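Local coordinates for molybdenum cofactor biosynthesis protein (Pyrococcus furiosus, PDB 1XI8) that probably acts as a molybdopterin molybdotransferase of the MoeA family, in the biosynthesis of the molybdenum cofactor, at residues 44-49 against 185-190. Residues are numbered along the deposited sequence; the frame is centred on the assembly and turned at random.
Sequences GRVLAE and PVKVKP
Arg45 lays one face of its guanidinium over Val186, whose CG2 sits toward the rim of the group, while CG1 of the same valine packs 3.7 Å from Arg45 CB. Bends at chi2 and chi3 (-76° and -53°) fold the arginine chain back across the valine, and this brings NH1 to the carbonyl O of Lys187, a 2.8 Å hydrogen bond made in the guanidinium plane. Lys189 crosses the arginine at about a right angle, its CE 3.8 Å from Arg45 CD. Backbone bonds tie the loop to strand 183-187 on both sides of a single bridge between Leu47 and Val186: Lys187 N donates to Val46 O at 2.9 Å, and Ala48 N donates to Pro185 O, also at 2.9 Å and nearly straight (171° at the hydrogen). Ala48 CB lies 4.4 Å from Pro185 CB, and the Lys187 side chain passes Val46 O with its CG and leads on to NZ, held by Ile31 O and by salt bridges to Glu30 and Glu32. The 44-49 loop thus flanks a small two-stranded antiparallel sheet, on the side of 183-187 away from 34-38. Replaced by alanine, Arg45 would keep its CB against CG1, but Lys187 O would probably lose this donor and CG2 of Val186 its flat cover. With Lys189 NZ 4.8 Å from Arg45 NE, the two like charges probably disfavour each other, which Glu35, in a long, weak ion pair with NH1, may partly offset.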
loop_
_atom_site.group_PDB
_atom_site.type_symbol
_atom_site.label_atom_id
_atom_site.label_comp_id
_atom_site.label_asym_id
_atom_site.label_seq_id
_atom_site.Cartn_x
_atom_site.Cartn_y
_atom_site.Cartn_z
ATOM N N GLY A 44 -4.102 2.652 -8.843
ATOM C CA GLY A 44 -4.847 2.384 -7.613
ATOM C C GLY A 44 -6.356 2.321 -7.738
ATOM O O GLY A 44 -7.049 2.009 -6.782
ATOM N N ARG A 45 -6.869 2.622 -8.924
ATOM C CA ARG A 45 -8.295 2.543 -9.173
ATOM C C ARG A 45 -8.687 1.096 -9.512
ATOM O O ARG A 45 -7.826 0.263 -9.794
ATOM C CB ARG A 45 -8.675 3.504 -10.298
ATOM C CG ARG A 45 -8.239 4.956 -10.053
ATOM C CD ARG A 45 -9.123 5.671 -9.031
ATOM N NE ARG A 45 -10.543 5.579 -9.380
ATOM C CZ ARG A 45 -11.181 6.402 -10.217
ATOM N NH1 ARG A 45 -12.476 6.228 -10.467
ATOM N NH2 ARG A 45 -10.529 7.394 -10.812
ATOM N N VAL A 46 -9.984 0.801 -9.471
ATOM C CA VAL A 46 -10.468 -0.556 -9.684
ATOM C C VAL A 46 -11.033 -0.766 -11.092
ATOM O O VAL A 46 -12.050 -0.181 -11.466
ATOM C CB VAL A 46 -11.547 -0.939 -8.650
ATOM C CG1 VAL A 46 -12.030 -2.355 -8.901
ATOM C CG2 VAL A 46 -11.016 -0.806 -7.241
ATOM N N LEU A 47 -10.355 -1.605 -11.866
ATOM C CA LEU A 47 -10.775 -1.977 -13.208
ATOM C C LEU A 47 -12.229 -2.435 -13.210
ATOM O O LEU A 47 -12.588 -3.375 -12.511
ATOM C CB LEU A 47 -9.874 -3.103 -13.715
ATOM C CG LEU A 47 -9.840 -3.414 -15.204
ATOM C CD1 LEU A 47 -9.326 -2.229 -15.975
ATOM C CD2 LEU A 47 -8.960 -4.620 -15.429
ATOM N N ALA A 48 -13.055 -1.777 -14.017
ATOM C CA ALA A 48 -14.502 -2.003 -14.026
ATOM C C ALA A 48 -14.948 -3.229 -14.817
ATOM O O ALA A 48 -16.088 -3.660 -14.694
ATOM C CB ALA A 48 -15.210 -0.769 -14.558
ATOM N N GLU A 49 -14.071 -3.791 -15.632
ATOM C CA GLU A 49 -14.474 -4.897 -16.476
ATOM C C GLU A 49 -13.269 -5.672 -16.952
ATOM O O GLU A 49 -12.180 -5.110 -17.072
ATOM C CB GLU A 49 -15.268 -4.392 -17.687
ATOM C CG GLU A 49 -14.455 -3.586 -18.676
ATOM C CD GLU A 49 -15.280 -3.077 -19.849
ATOM O OE1 GLU A 49 -14.683 -2.742 -20.888
ATOM O OE2 GLU A 49 -16.528 -3.014 -19.740
ATOM N N PRO A 185 -11.392 1.857 -18.260
ATOM C CA PRO A 185 -12.674 1.846 -17.564
ATOM C C PRO A 185 -12.485 1.486 -16.086
ATOM O O PRO A 185 -12.185 0.337 -15.749
ATOM C CB PRO A 185 -13.474 0.763 -18.297
ATOM C CG PRO A 185 -12.440 -0.133 -18.899
ATOM C CD PRO A 185 -11.242 0.722 -19.188
ATOM N N VAL A 186 -12.648 2.471 -15.213
ATOM C CA VAL A 186 -12.531 2.245 -13.770
ATOM C C VAL A 186 -13.872 2.498 -13.076
ATOM O O VAL A 186 -14.748 3.168 -13.622
ATOM C CB VAL A 186 -11.400 3.111 -13.132
ATOM C CG1 VAL A 186 -10.053 2.701 -13.685
ATOM C CG2 VAL A 186 -11.635 4.596 -13.364
ATOM N N LYS A 187 -14.033 1.948 -11.879
ATOM C CA LYS A 187 -15.253 2.166 -11.104
ATOM C C LYS A 187 -15.276 3.567 -10.548
ATOM O O LYS A 187 -14.250 4.069 -10.096
ATOM C CB LYS A 187 -15.335 1.176 -9.962
ATOM C CG LYS A 187 -15.555 -0.234 -10.416
ATOM C CD LYS A 187 -17.034 -0.576 -10.490
ATOM C CE LYS A 187 -17.232 -1.968 -11.073
ATOM N NZ LYS A 187 -18.481 -2.628 -10.640
ATOM N N VAL A 188 -16.441 4.204 -10.595
ATOM C CA VAL A 188 -16.606 5.511 -9.982
ATOM C C VAL A 188 -16.525 5.286 -8.484
ATOM O O VAL A 188 -17.248 4.439 -7.945
ATOM C CB VAL A 188 -17.971 6.149 -10.328
ATOM C CG1 VAL A 188 -18.084 7.524 -9.696
ATOM C CG2 VAL A 188 -18.197 6.201 -11.867
ATOM N N LYS A 189 -15.633 6.012 -7.816
ATOM C CA LYS A 189 -15.430 5.828 -6.387
ATOM C C LYS A 189 -16.754 5.975 -5.629
ATOM O O LYS A 189 -17.485 6.937 -5.854
ATOM C CB LYS A 189 -14.388 6.825 -5.854
ATOM C CG LYS A 189 -12.939 6.571 -6.318
ATOM C CD LYS A 189 -11.924 7.552 -5.671
ATOM C CE LYS A 189 -10.503 7.016 -5.760
ATOM N NZ LYS A 189 -9.435 7.984 -5.379
ATOM N N PRO A 190 -17.091 5.000 -4.754
ATOM C CA PRO A 190 -18.226 5.260 -3.869
ATOM C C PRO A 190 -17.950 6.506 -3.031
ATOM O O PRO A 190 -16.829 6.696 -2.563
ATOM C CB PRO A 190 -18.305 4.008 -2.982
ATOM C CG PRO A 190 -17.109 3.219 -3.259
ATOM C CD PRO A 190 -16.511 3.662 -4.545
#